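Local coordinates for 450aa long hypothetical fmu protein (Pyrococcus horikoshii, PDB 2YXL) that probably transfers a methyl group from S-adenosyl-L-methionine to carbon 5 of a cytidine in RNA, at residues Ser159-Arg164 with Asp175-Val180; Ala196-Val201 with Thr220-Lys225; Cys340-Thr345 with Pro350-Arg355; Lys399-Phe404 with Gly423-Thr428; Met429-Trp432 with Ser437-Gly440. One frame throughout, in Å; residues are numbered along the deposited sequence.

Contact 1 (Ser159-Arg164 with Asp175-Val180); sequences SWLIER and DFFRSV
Phe-177 of helix 173-181 reaches into the flank of helix 159-169 and meets Ile-162 and Leu-161. All three residues are buried, and this is the close-packed part of the contact. CZ of Phe-177 lies 4.1 Å from CA of Ile-162, and CG1 of Ile-162 is 4.2 Å from the same CZ. Leu-161 comes to the rim of the ring instead: its CD1 sits near the ring plane, 4.4 Å from CE2 of Phe-177. The ring reaches these partners with CG anti to the carbonyl carbon (chi1 -76°). One face of it is taken by Phe-176, whose CD1 stands 3.8 Å above the ring centre of Phe-177. Tyr-155 of helix 147-155 meets the Phe-177 ring nearly parallel, so three helices share this core. Helices 159-169 and 173-181 lie in the ferredoxin-like region of the RsmF/B family.

The solvent side of helix 173-181 is different. There Arg-178 is exposed and forms a salt bridge within its own helix, NH2 to OD1 of Asp-175 at 2.9 Å. The oxygen lies in the guanidinium plane, but it is met from above the carboxylate plane. No hydrogen bond or charge pair crosses between the two segments. Their hold on each other is therefore apolar and without fixed direction. One aromatic ring carries it, and Val-165 adds to the packing.

Contact 2 (Ala196-Val201 with Thr220-Lys225); sequences ANVEEV and TILKIK
Helix 198-207 lays its first turn against the start of strand 221-225, with the CA atoms of Val-198 and Thr-220 6.2 Å apart as the closest backbone pair. Leu-222 is the central side chain. It points at the helix and spreads its two methyls between two valines. CD2 of Leu-222 meets CG1 of Val-198 at 3.9 Å, and these two side chains slide past each other in opposite directions. CD1 of Leu-222 meets CG1 of Val-201, also at 3.9 Å, three residues, nearly one turn, further on. Val-198 serves both strand-side residues because its branches diverge. CG1 is anti to the backbone N (chi1 -176°) and goes to Leu-222. CG2 lies beside the backbone N and touches CG2 of Thr-220 at 4.1 Å, the side chains crossing at about a right angle.

The arrangement is that of a ferredoxin-like fold, a helix covering one face of an antiparallel sheet. Helix 198-207 belongs to the beta-alpha-beta crossover from strand 186-191 to strand 212-214, and strand 221-225 runs between those two. Val-191, Val-212, Ile-202 and Leu-205 close in around Leu-222. Ile-221 points to the other side of the strand.

The helix start is held separately. Asn-197 is the N-cap residue, and its backbone N donates to OE2 of Glu-200 at 3.1 Å with an N-H...O angle of 152°. This is one half of a capping box. It lies at the exposed edge of the helix, where Glu-200 also makes a long, weak ion pair with Lys-240.

Contact 3 (Cys340-Thr345 with Pro350-Arg355); sequences CTSSGT and PELRWR
Leu-352 holds CG anti to its carbonyl carbon (chi1 -73°), which directs CG toward the loop 340-345, and the extended second torsion (-176°) carries CD1 on to Thr-345 and Ser-342. OG1 of Thr-345 takes the position between its backbone N and carbonyl carbon (chi1 69°), where it meets both CD1 of Leu-352 and O of Ser-342. The loop follows strand 331-337 of the Rossmann-like methyltransferase fold. It carries the Pro-Cys sequence of motif IV in the RsmB/NOP family, with Cys-340 as the cysteine. Ser-342 lies about 4 Å, side chain to side chain, from Cys-390, the predicted nucleophile. Its side chain is about 6 Å from the bound sinefungin.

CD1 of Leu-352 is the single atom that touches the loop closely. It is 3.7 Å from CB of Ser-342 and 3.6 Å from OG1 of Thr-345, and no hydrogen bond crosses. The loop is braced from within by O of Ser-342, which accepts twice. Thr-345 N reaches it at 2.8 Å. Thr-345 OG1 reaches it at 2.6 Å, in the carbonyl plane and on a lone pair. With a valine in place of Thr-345, the carbonyl of Ser-342 would probably lose the second of these bonds and be less firmly fixed beside Leu-352.

Helix 352-355 has its own brace. NE of Arg-353 turns back to O of Pro-350 at 3.0 Å.

Contact 4 (Lys399-Phe404 with Gly423-Thr428); sequences KNIRWF and GFLEGT
The type II beta turn from Leu-425 to Thr-428 sets its first residue against Ile-401 and Arg-402 of helix 398-407. The turn lies in the connection between strands 421-422 and 429-431, which pair antiparallel at an edge of the methyltransferase sheet. Leu-425 holds CG anti to the backbone N (chi1 179°) and divides its methyls between the two helix residues. CD2 meets CG2 of Ile-401 at 3.8 Å, the side chains passing at a slant. This is the inner side, since Ile-401 is buried and also touches Phe-442 and Ala-444 of strand 441-447.

CD1 of Leu-425 lies instead 3.9 Å from NE of Arg-402. The arginine is exposed. Its chain is extended from CG to NE and runs alongside the leucine in the opposite direction. CB of Leu-425 stands 4.2 Å above one face of the guanidinium, offset toward its rim. NH1 of Arg-402 comes within 3.5 Å of O of Phe-424, but the angle is too poor for a hydrogen bond.

The turn has bonds of its own. O of Leu-425 accepts from N of Thr-428 at 3.1 Å and from OG1 of Thr-428 at 2.5 Å. Gly-427 has a positive phi (110°), where a CB would jam against the preceding carbonyl oxygen. Nearby, Phe-424 makes a cation-pi contact with Lys-394, and its N bonds to Glu-398. Between helix and turn, then, the hold is apolar inside, while the charge of Arg-402 probably adds no more than a loose attraction on the exposed side.

Contact 5 (Met429-Trp432 with Ser437-Gly440); sequences MRAW and STIG
The chain leaves strand 429-431 at Trp-432, makes the short helix 433-436 and turns back across its own path, bringing the CA atoms of Trp-432 and Gly-440 to 4.6 Å. Trp-432 is the N-cap of that helix. Ser-437, just after it, leaves helical angles with a positive phi (57°). No conventional hydrogen bond joins the two segments. O of Ala-431 instead faces CA of Gly-440 at 3.3 Å, a CA-H...O contact with an angle of 151° at the hydrogen.

Ala-431 is the side chain between them. Its CB lies 3.7 Å from O of Ile-439 and 3.9 Å from CG2 of Thr-438. Thr-438 presents this methyl because OG1 is anti to the backbone N (chi1 -169°) and bonds to N of Ala-247 in helix 246-255. CB of Trp-432 points away, and its indole rests on Ile-168 and Leu-169 of helix 159-169. Its backbone N bonds to ND1 of His-436. The side chain of Ile-439 is about 4 Å from that of Cys-390, the predicted nucleophile. Ala-431 pairs through its backbone with Phe-441 of strand 441-447. OG1 of Thr-438 and the backbone N of Trp-432 are thus spent on other partners, and the two segments meet through methyls and a weak C-H donor.

Contacts 1, 2 and 5 are buried, contact 3 is partly so, and contact 4 lies toward the surface with an arginine on its exposed side. Contacts 1 and 2 belong to the ferredoxin-like region but share no element, their centres being about 32 Å apart. Contacts 3 to 5 belong to the methyltransferase part, and contacts 3 and 5 border the predicted active site. Those two meet where O of Gly-344 probably bonds N of Gly-440. None has a conventional hydrogen bond across it. Contact 1 sets a ring against aliphatic chains, contact 2 is aliphatic, contact 3 puts one leucine methyl against a polar loop, contact 4 a leucine against a guanidinium face, and contact 5 is largely backbone.

Contact 1 (Ser159-Arg164 with Asp175-Val180)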
# COMPACT_ATOMS: atom_id res chain seq x y z
N SER A 159 14.46 4.07 14.15
CA SER A 159 14.32 4.09 15.61
C SER A 159 13.06 4.80 16.11
O SER A 159 12.44 4.36 17.08
CB SER A 159 15.57 4.71 16.24
OG SER A 159 15.63 4.42 17.63
N TRP A 160 12.69 5.90 15.45
CA TRP A 160 11.50 6.67 15.83
C TRP A 160 10.21 5.85 15.65
O TRP A 160 9.29 5.97 16.46
CB TRP A 160 11.41 7.99 15.05
CG TRP A 160 10.87 7.87 13.64
CD1 TRP A 160 11.61 7.72 12.50
CD2 TRP A 160 9.50 7.88 13.24
NE1 TRP A 160 10.77 7.64 11.41
CE2 TRP A 160 9.47 7.74 11.83
CE3 TRP A 160 8.28 8.00 13.93
CZ2 TRP A 160 8.28 7.71 11.10
CZ3 TRP A 160 7.09 7.97 13.20
CH2 TRP A 160 7.10 7.83 11.80
N LEU A 161 10.16 5.04 14.59
CA LEU A 161 9.01 4.20 14.31
C LEU A 161 8.93 3.07 15.33
O LEU A 161 7.86 2.81 15.89
CB LEU A 161 9.08 3.62 12.90
CG LEU A 161 7.80 3.51 12.04
CD1 LEU A 161 7.90 2.31 11.11
CD2 LEU A 161 6.50 3.45 12.84
N ILE A 162 10.06 2.40 15.57
CA ILE A 162 10.16 1.34 16.57
C ILE A 162 9.66 1.83 17.93
O ILE A 162 8.89 1.13 18.60
CB ILE A 162 11.61 0.82 16.70
CG1 ILE A 162 12.07 0.18 15.38
CG2 ILE A 162 11.74 -0.15 17.88
CD1 ILE A 162 13.55 -0.14 15.31
N GLU A 163 10.09 3.03 18.31
CA GLU A 163 9.67 3.65 19.56
C GLU A 163 8.17 3.92 19.56
O GLU A 163 7.47 3.59 20.52
CB GLU A 163 10.45 4.95 19.78
CG GLU A 163 10.62 5.35 21.25
CD GLU A 163 11.50 4.38 22.03
OE1 GLU A 163 11.14 4.06 23.19
OE2 GLU A 163 12.54 3.93 21.50
N ARG A 164 7.67 4.49 18.46
CA ARG A 164 6.26 4.83 18.32
C ARG A 164 5.35 3.60 18.33
O ARG A 164 4.25 3.64 18.88
CB ARG A 164 6.04 5.66 17.04
CG ARG A 164 4.75 6.45 16.99
CD ARG A 164 4.75 7.64 17.94
NE ARG A 164 3.61 8.52 17.72
CZ ARG A 164 3.65 9.64 17.00
NH1 ARG A 164 4.78 10.04 16.43
NH2 ARG A 164 2.55 10.37 16.86
N ASP A 175 6.45 -9.01 17.27
CA ASP A 175 5.57 -9.78 16.39
C ASP A 175 5.03 -8.94 15.22
O ASP A 175 4.92 -9.44 14.10
CB ASP A 175 4.41 -10.39 17.18
CG ASP A 175 4.84 -11.58 18.02
OD1 ASP A 175 5.70 -12.36 17.57
OD2 ASP A 175 4.29 -11.75 19.13
N PHE A 176 4.72 -7.67 15.50
CA PHE A 176 4.27 -6.73 14.48
C PHE A 176 5.30 -6.59 13.37
O PHE A 176 4.97 -6.72 12.19
CB PHE A 176 3.96 -5.36 15.08
CG PHE A 176 3.71 -4.28 14.06
CD1 PHE A 176 4.74 -3.42 13.68
CD2 PHE A 176 2.46 -4.14 13.46
CE1 PHE A 176 4.52 -2.42 12.73
CE2 PHE A 176 2.23 -3.16 12.51
CZ PHE A 176 3.26 -2.29 12.14
N PHE A 177 6.55 -6.33 13.76
CA PHE A 177 7.62 -6.17 12.78
C PHE A 177 7.95 -7.47 12.07
O PHE A 177 8.29 -7.46 10.89
CB PHE A 177 8.85 -5.50 13.39
CG PHE A 177 8.69 -4.02 13.59
CD1 PHE A 177 8.52 -3.49 14.86
CD2 PHE A 177 8.69 -3.16 12.50
CE1 PHE A 177 8.36 -2.12 15.05
CE2 PHE A 177 8.52 -1.79 12.67
CZ PHE A 177 8.36 -1.27 13.95
N ARG A 178 7.83 -8.60 12.77
CA ARG A 178 7.94 -9.91 12.12
C ARG A 178 6.91 -10.08 11.00
O ARG A 178 7.27 -10.46 9.89
CB ARG A 178 7.84 -11.05 13.14
CG ARG A 178 9.19 -11.44 13.73
CD ARG A 178 9.15 -12.83 14.35
NE ARG A 178 8.53 -12.82 15.68
CZ ARG A 178 9.20 -12.84 16.82
NH1 ARG A 178 10.53 -12.88 16.83
NH2 ARG A 178 8.55 -12.83 17.98
N SER A 179 5.65 -9.78 11.30
CA SER A 179 4.57 -9.89 10.30
C SER A 179 4.71 -8.95 9.10
O SER A 179 4.28 -9.30 8.00
CB SER A 179 3.20 -9.73 10.95
OG SER A 179 3.01 -8.40 11.43
N VAL A 180 5.28 -7.76 9.31
CA VAL A 180 5.52 -6.83 8.19
C VAL A 180 6.87 -7.07 7.50
O VAL A 180 7.19 -6.42 6.50
CB VAL A 180 5.32 -5.32 8.57
CG1 VAL A 180 3.90 -5.06 9.03
CG2 VAL A 180 6.34 -4.87 9.61

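Contact 2 (Ala196-Val201 with Thr220-Lys225)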
# COMPACT_ATOMS: atom_id res chain seq x y z
N ALA A 196 -19.51 -11.43 -11.47
CA ALA A 196 -19.01 -12.80 -11.33
C ALA A 196 -19.30 -13.37 -9.94
O ALA A 196 -19.61 -12.61 -9.01
CB ALA A 196 -17.51 -12.85 -11.61
N ASN A 197 -19.21 -14.69 -9.79
CA ASN A 197 -19.26 -15.31 -8.46
C ASN A 197 -17.92 -15.94 -8.07
O ASN A 197 -17.09 -16.24 -8.94
CB ASN A 197 -20.42 -16.31 -8.35
CG ASN A 197 -20.07 -17.68 -8.88
OD1 ASN A 197 -20.12 -17.92 -10.09
ND2 ASN A 197 -19.72 -18.59 -7.98
N VAL A 198 -17.74 -16.16 -6.77
CA VAL A 198 -16.45 -16.55 -6.20
C VAL A 198 -15.86 -17.84 -6.78
O VAL A 198 -14.72 -17.84 -7.27
CB VAL A 198 -16.51 -16.64 -4.65
CG1 VAL A 198 -15.14 -16.96 -4.07
CG2 VAL A 198 -17.03 -15.33 -4.07
N GLU A 199 -16.62 -18.93 -6.74
CA GLU A 199 -16.15 -20.24 -7.19
C GLU A 199 -15.72 -20.24 -8.66
O GLU A 199 -14.72 -20.85 -9.02
CB GLU A 199 -17.20 -21.33 -6.94
CG GLU A 199 -17.33 -21.78 -5.47
CD GLU A 199 -16.05 -22.38 -4.90
OE1 GLU A 199 -15.71 -22.04 -3.74
OE2 GLU A 199 -15.39 -23.19 -5.59
N GLU A 200 -16.50 -19.55 -9.49
CA GLU A 200 -16.19 -19.37 -10.90
C GLU A 200 -14.82 -18.71 -11.09
O GLU A 200 -14.03 -19.13 -11.93
CB GLU A 200 -17.30 -18.54 -11.57
CG GLU A 200 -17.00 -18.05 -12.99
CD GLU A 200 -17.69 -16.73 -13.30
OE1 GLU A 200 -17.94 -16.46 -14.50
OE2 GLU A 200 -17.97 -15.95 -12.36
N VAL A 201 -14.55 -17.67 -10.29
CA VAL A 201 -13.27 -16.98 -10.30
C VAL A 201 -12.14 -17.89 -9.80
O VAL A 201 -11.09 -17.98 -10.43
CB VAL A 201 -13.32 -15.66 -9.48
CG1 VAL A 201 -11.93 -15.08 -9.26
CG2 VAL A 201 -14.22 -14.64 -10.16
N THR A 220 -15.68 -13.03 -0.27
CA THR A 220 -15.45 -12.46 -1.60
C THR A 220 -13.99 -12.04 -1.79
O THR A 220 -13.58 -11.65 -2.89
CB THR A 220 -16.39 -11.27 -1.91
OG1 THR A 220 -16.41 -10.37 -0.80
CG2 THR A 220 -17.80 -11.77 -2.19
N ILE A 221 -13.21 -12.12 -0.71
CA ILE A 221 -11.78 -11.84 -0.74
C ILE A 221 -10.97 -13.13 -0.96
O ILE A 221 -11.20 -14.14 -0.29
CB ILE A 221 -11.30 -11.10 0.54
CG1 ILE A 221 -11.83 -9.65 0.57
CG2 ILE A 221 -9.77 -11.13 0.69
CD1 ILE A 221 -11.16 -8.70 -0.43
N LEU A 222 -10.05 -13.07 -1.92
CA LEU A 222 -9.17 -14.20 -2.20
C LEU A 222 -7.72 -13.78 -2.08
O LEU A 222 -7.33 -12.71 -2.55
CB LEU A 222 -9.42 -14.75 -3.61
CG LEU A 222 -10.85 -15.10 -4.05
CD1 LEU A 222 -10.86 -15.37 -5.55
CD2 LEU A 222 -11.41 -16.28 -3.28
N LYS A 223 -6.92 -14.63 -1.45
CA LYS A 223 -5.48 -14.45 -1.46
C LYS A 223 -4.90 -15.37 -2.53
O LYS A 223 -5.15 -16.57 -2.54
CB LYS A 223 -4.88 -14.71 -0.08
CG LYS A 223 -5.30 -13.67 0.96
CD LYS A 223 -4.80 -14.01 2.37
CE LYS A 223 -5.08 -12.85 3.35
NZ LYS A 223 -6.54 -12.70 3.71
N ILE A 224 -4.16 -14.77 -3.46
CA ILE A 224 -3.52 -15.52 -4.54
C ILE A 224 -2.00 -15.40 -4.45
O ILE A 224 -1.48 -14.33 -4.14
CB ILE A 224 -4.04 -15.12 -5.95
CG1 ILE A 224 -3.70 -13.67 -6.30
CG2 ILE A 224 -5.55 -15.38 -6.05
CD1 ILE A 224 -3.87 -13.31 -7.77
N LYS A 225 -1.30 -16.50 -4.70
CA LYS A 225 0.15 -16.53 -4.61
C LYS A 225 0.75 -16.02 -5.92
O LYS A 225 0.58 -16.62 -6.98
CB LYS A 225 0.65 -17.95 -4.30
CG LYS A 225 2.07 -18.01 -3.74
CD LYS A 225 2.41 -19.42 -3.29
CE LYS A 225 3.55 -19.45 -2.28
NZ LYS A 225 4.88 -19.21 -2.89

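Contact 3 (Cys340-Thr345 with Pro350-Arg355)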
# COMPACT_ATOMS: atom_id res chain seq x y z
N CYS A 340 -4.12 9.21 4.74
CA CYS A 340 -3.40 8.97 5.98
C CYS A 340 -1.94 8.64 5.73
O CYS A 340 -1.48 8.65 4.58
CB CYS A 340 -4.09 7.86 6.78
SG CYS A 340 -4.02 6.24 6.01
N THR A 341 -1.21 8.35 6.81
CA THR A 341 0.21 8.02 6.75
C THR A 341 0.50 6.69 6.05
O THR A 341 1.60 6.50 5.52
CB THR A 341 0.84 7.97 8.15
OG1 THR A 341 0.07 7.12 9.01
CG2 THR A 341 0.94 9.38 8.75
N SER A 342 -0.47 5.78 6.07
CA SER A 342 -0.34 4.43 5.51
C SER A 342 0.56 3.49 6.33
O SER A 342 0.98 2.44 5.83
CB SER A 342 0.11 4.47 4.04
OG SER A 342 -0.99 4.67 3.16
N SER A 343 0.84 3.87 7.57
CA SER A 343 1.76 3.12 8.44
C SER A 343 1.36 1.65 8.63
O SER A 343 2.22 0.79 8.86
CB SER A 343 1.89 3.80 9.80
OG SER A 343 0.61 3.95 10.41
N GLY A 344 0.07 1.38 8.54
CA GLY A 344 -0.44 0.01 8.63
C GLY A 344 -0.15 -0.84 7.41
O GLY A 344 -0.38 -2.05 7.43
N THR A 345 0.34 -0.21 6.34
CA THR A 345 0.59 -0.91 5.09
C THR A 345 2.08 -1.21 4.84
O THR A 345 2.46 -1.58 3.73
CB THR A 345 -0.02 -0.17 3.87
OG1 THR A 345 0.69 1.05 3.63
CG2 THR A 345 -1.49 0.15 4.10
N PRO A 350 6.79 -1.91 1.77
CA PRO A 350 7.77 -1.86 2.84
C PRO A 350 8.56 -0.55 2.93
O PRO A 350 8.93 -0.14 4.04
CB PRO A 350 8.70 -3.03 2.52
CG PRO A 350 7.89 -3.93 1.66
CD PRO A 350 7.07 -3.01 0.83
N GLU A 351 8.79 0.11 1.80
CA GLU A 351 9.61 1.33 1.77
C GLU A 351 8.99 2.51 2.53
O GLU A 351 9.70 3.44 2.92
CB GLU A 351 9.97 1.73 0.34
CG GLU A 351 8.84 2.34 -0.49
CD GLU A 351 7.98 1.32 -1.21
OE1 GLU A 351 7.86 0.17 -0.74
OE2 GLU A 351 7.42 1.68 -2.26
N LEU A 352 7.67 2.46 2.75
CA LEU A 352 6.96 3.53 3.46
C LEU A 352 7.48 3.77 4.87
O LEU A 352 7.47 4.92 5.35
CB LEU A 352 5.45 3.27 3.49
CG LEU A 352 4.68 3.47 2.17
CD1 LEU A 352 3.19 3.28 2.38
CD2 LEU A 352 4.95 4.85 1.56
N ARG A 353 7.96 2.71 5.52
CA ARG A 353 8.53 2.83 6.86
C ARG A 353 9.71 3.80 6.91
O ARG A 353 10.00 4.38 7.95
CB ARG A 353 8.94 1.45 7.40
CG ARG A 353 10.20 0.86 6.76
CD ARG A 353 10.45 -0.58 7.17
NE ARG A 353 9.44 -1.49 6.63
CZ ARG A 353 9.34 -2.78 6.96
NH1 ARG A 353 8.39 -3.52 6.42
NH2 ARG A 353 10.19 -3.32 7.83
N TRP A 354 10.38 3.98 5.77
CA TRP A 354 11.54 4.87 5.68
C TRP A 354 11.18 6.28 5.19
O TRP A 354 11.88 7.24 5.50
CB TRP A 354 12.63 4.25 4.80
CG TRP A 354 13.09 2.92 5.32
CD1 TRP A 354 12.81 1.69 4.79
CD2 TRP A 354 13.90 2.69 6.48
NE1 TRP A 354 13.40 0.71 5.55
CE2 TRP A 354 14.07 1.30 6.60
CE3 TRP A 354 14.49 3.53 7.43
CZ2 TRP A 354 14.82 0.72 7.62
CZ3 TRP A 354 15.23 2.95 8.46
CH2 TRP A 354 15.39 1.56 8.54
N ARG A 355 10.09 6.38 4.43
CA ARG A 355 9.67 7.67 3.86
C ARG A 355 8.77 8.46 4.80
O ARG A 355 8.60 9.67 4.62
CB ARG A 355 8.99 7.47 2.49
CG ARG A 355 9.73 6.53 1.54
CD ARG A 355 10.09 7.21 0.21
NE ARG A 355 8.94 7.82 -0.46
CZ ARG A 355 9.01 8.57 -1.55
NH1 ARG A 355 7.91 9.08 -2.08
NH2 ARG A 355 10.19 8.83 -2.13

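Contact 4 (Lys399-Phe404 with Gly423-Thr428)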
# COMPACT_ATOMS: atom_id res chain seq x y z
N LYS A 399 -7.68 9.40 18.60
CA LYS A 399 -7.58 10.82 18.93
C LYS A 399 -8.55 11.66 18.09
O LYS A 399 -9.22 12.54 18.61
CB LYS A 399 -6.14 11.30 18.73
CG LYS A 399 -5.88 12.77 19.00
CD LYS A 399 -4.50 13.15 18.52
CE LYS A 399 -4.05 14.49 19.04
NZ LYS A 399 -2.58 14.68 18.84
N ASN A 400 -8.62 11.36 16.79
CA ASN A 400 -9.51 12.06 15.87
C ASN A 400 -11.00 11.79 16.11
O ASN A 400 -11.85 12.61 15.76
CB ASN A 400 -9.16 11.75 14.42
CG ASN A 400 -8.02 12.61 13.89
OD1 ASN A 400 -7.56 13.54 14.55
ND2 ASN A 400 -7.58 12.31 12.68
N ILE A 401 -11.31 10.64 16.71
CA ILE A 401 -12.70 10.28 17.03
C ILE A 401 -13.14 10.90 18.36
O ILE A 401 -14.27 11.39 18.46
CB ILE A 401 -12.93 8.74 16.99
CG1 ILE A 401 -12.62 8.18 15.59
CG2 ILE A 401 -14.36 8.37 17.40
CD1 ILE A 401 -13.33 8.90 14.43
N ARG A 402 -12.26 10.88 19.35
CA ARG A 402 -12.52 11.53 20.64
C ARG A 402 -12.79 13.03 20.45
O ARG A 402 -13.65 13.59 21.12
CB ARG A 402 -11.37 11.32 21.62
CG ARG A 402 -11.36 9.97 22.30
CD ARG A 402 -10.43 9.96 23.50
NE ARG A 402 -10.14 8.60 23.96
CZ ARG A 402 -9.15 7.84 23.50
NH1 ARG A 402 -8.97 6.62 23.98
NH2 ARG A 402 -8.34 8.30 22.55
N TRP A 403 -12.04 13.64 19.54
CA TRP A 403 -12.26 15.04 19.15
C TRP A 403 -13.63 15.21 18.50
O TRP A 403 -14.36 16.15 18.82
CB TRP A 403 -11.16 15.52 18.21
CG TRP A 403 -11.44 16.87 17.61
CD1 TRP A 403 -11.18 18.09 18.17
CD2 TRP A 403 -12.04 17.14 16.34
NE1 TRP A 403 -11.59 19.10 17.33
CE2 TRP A 403 -12.12 18.54 16.19
CE3 TRP A 403 -12.53 16.32 15.30
CZ2 TRP A 403 -12.66 19.16 15.06
CZ3 TRP A 403 -13.07 16.94 14.17
CH2 TRP A 403 -13.13 18.34 14.06
N PHE A 404 -13.96 14.30 17.59
CA PHE A 404 -15.22 14.34 16.85
C PHE A 404 -16.43 14.22 17.78
O PHE A 404 -17.43 14.91 17.59
CB PHE A 404 -15.25 13.24 15.79
CG PHE A 404 -16.41 13.33 14.84
CD1 PHE A 404 -17.56 12.56 15.03
CD2 PHE A 404 -16.37 14.20 13.75
CE1 PHE A 404 -18.63 12.65 14.16
CE2 PHE A 404 -17.44 14.29 12.87
CZ PHE A 404 -18.57 13.52 13.07
N GLY A 423 -10.38 -1.35 19.29
CA GLY A 423 -9.41 -0.26 19.28
C GLY A 423 -9.18 0.27 20.68
O GLY A 423 -9.63 -0.33 21.66
N PHE A 424 -8.49 1.40 20.80
CA PHE A 424 -8.17 1.96 22.11
C PHE A 424 -9.30 2.82 22.68
O PHE A 424 -9.28 3.18 23.86
CB PHE A 424 -6.82 2.70 22.07
CG PHE A 424 -5.66 1.80 21.77
CD1 PHE A 424 -5.20 1.64 20.46
CD2 PHE A 424 -5.03 1.08 22.79
CE1 PHE A 424 -4.13 0.79 20.17
CE2 PHE A 424 -3.96 0.24 22.51
CZ PHE A 424 -3.51 0.09 21.20
N LEU A 425 -10.28 3.12 21.84
CA LEU A 425 -11.55 3.68 22.27
C LEU A 425 -12.62 2.61 22.05
O LEU A 425 -12.73 2.07 20.95
CB LEU A 425 -11.88 4.94 21.46
CG LEU A 425 -13.19 5.67 21.74
CD1 LEU A 425 -13.17 6.38 23.09
CD2 LEU A 425 -13.48 6.66 20.62
N GLU A 426 -13.38 2.30 23.10
CA GLU A 426 -14.37 1.22 23.02
C GLU A 426 -15.49 1.53 22.02
O GLU A 426 -16.11 2.59 22.07
CB GLU A 426 -14.95 0.89 24.40
CG GLU A 426 -14.07 -0.03 25.23
CD GLU A 426 -14.86 -0.91 26.20
OE1 GLU A 426 -14.22 -1.75 26.88
OE2 GLU A 426 -16.10 -0.78 26.28
N GLY A 427 -15.73 0.57 21.12
CA GLY A 427 -16.70 0.74 20.04
C GLY A 427 -16.01 0.84 18.69
O GLY A 427 -16.65 0.67 17.65
N THR A 428 -14.71 1.14 18.72
CA THR A 428 -13.89 1.20 17.51
C THR A 428 -13.17 -0.12 17.29
O THR A 428 -12.96 -0.89 18.23
CB THR A 428 -12.86 2.36 17.55
OG1 THR A 428 -11.89 2.13 18.59
CG2 THR A 428 -13.55 3.70 17.77

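Contact 5 (Met429-Trp432 with Ser437-Gly440)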
# COMPACT_ATOMS: atom_id res chain seq x y z
N MET A 429 -12.77 -0.37 16.05
CA MET A 429 -12.18 -1.64 15.67
C MET A 429 -10.84 -1.44 14.98
O MET A 429 -10.67 -0.50 14.21
CB MET A 429 -13.14 -2.41 14.77
CG MET A 429 -12.74 -3.84 14.46
SD MET A 429 -14.09 -4.79 13.74
CE MET A 429 -14.33 -3.97 12.17
N ARG A 430 -9.89 -2.33 15.28
CA ARG A 430 -8.58 -2.31 14.64
C ARG A 430 -8.20 -3.68 14.07
O ARG A 430 -8.47 -4.72 14.68
CB ARG A 430 -7.50 -1.85 15.62
CG ARG A 430 -7.42 -0.35 15.81
CD ARG A 430 -6.29 0.00 16.76
NE ARG A 430 -5.99 1.43 16.77
CZ ARG A 430 -4.90 1.99 16.25
NH1 ARG A 430 -3.98 1.24 15.66
NH2 ARG A 430 -4.74 3.31 16.32
N ALA A 431 -7.60 -3.66 12.88
CA ALA A 431 -6.97 -4.83 12.30
C ALA A 431 -5.46 -4.69 12.43
O ALA A 431 -4.92 -3.58 12.36
CB ALA A 431 -7.36 -4.99 10.83
N TRP A 432 -4.79 -5.82 12.64
CA TRP A 432 -3.34 -5.85 12.79
C TRP A 432 -2.73 -6.95 11.93
O TRP A 432 -3.28 -8.06 11.86
CB TRP A 432 -2.97 -6.08 14.26
CG TRP A 432 -3.33 -4.95 15.17
CD1 TRP A 432 -4.44 -4.87 15.97
CD2 TRP A 432 -2.59 -3.74 15.38
NE1 TRP A 432 -4.43 -3.69 16.67
CE2 TRP A 432 -3.31 -2.97 16.33
CE3 TRP A 432 -1.40 -3.23 14.86
CZ2 TRP A 432 -2.87 -1.72 16.77
CZ3 TRP A 432 -0.95 -1.99 15.30
CH2 TRP A 432 -1.69 -1.25 16.24
N SER A 437 -3.35 -11.10 9.61
CA SER A 437 -2.79 -11.30 8.26
C SER A 437 -3.44 -10.41 7.19
O SER A 437 -3.66 -10.84 6.06
CB SER A 437 -2.84 -12.78 7.86
OG SER A 437 -1.99 -13.55 8.69
N THR A 438 -3.76 -9.19 7.59
CA THR A 438 -4.18 -8.14 6.67
C THR A 438 -3.43 -6.88 7.09
O THR A 438 -2.69 -6.91 8.07
CB THR A 438 -5.73 -7.96 6.67
OG1 THR A 438 -6.12 -7.11 5.59
CG2 THR A 438 -6.23 -7.39 8.00
N ILE A 439 -3.59 -5.79 6.35
CA ILE A 439 -2.96 -4.51 6.71
C ILE A 439 -3.49 -3.94 8.03
O ILE A 439 -4.61 -4.25 8.43
CB ILE A 439 -3.14 -3.44 5.59
CG1 ILE A 439 -4.63 -3.30 5.21
CG2 ILE A 439 -2.26 -3.78 4.38
CD1 ILE A 439 -4.96 -2.08 4.38
N GLY A 440 -2.68 -3.13 8.70
CA GLY A 440 -3.12 -2.36 9.87
C GLY A 440 -4.24 -1.42 9.46
O GLY A 440 -4.11 -0.69 8.48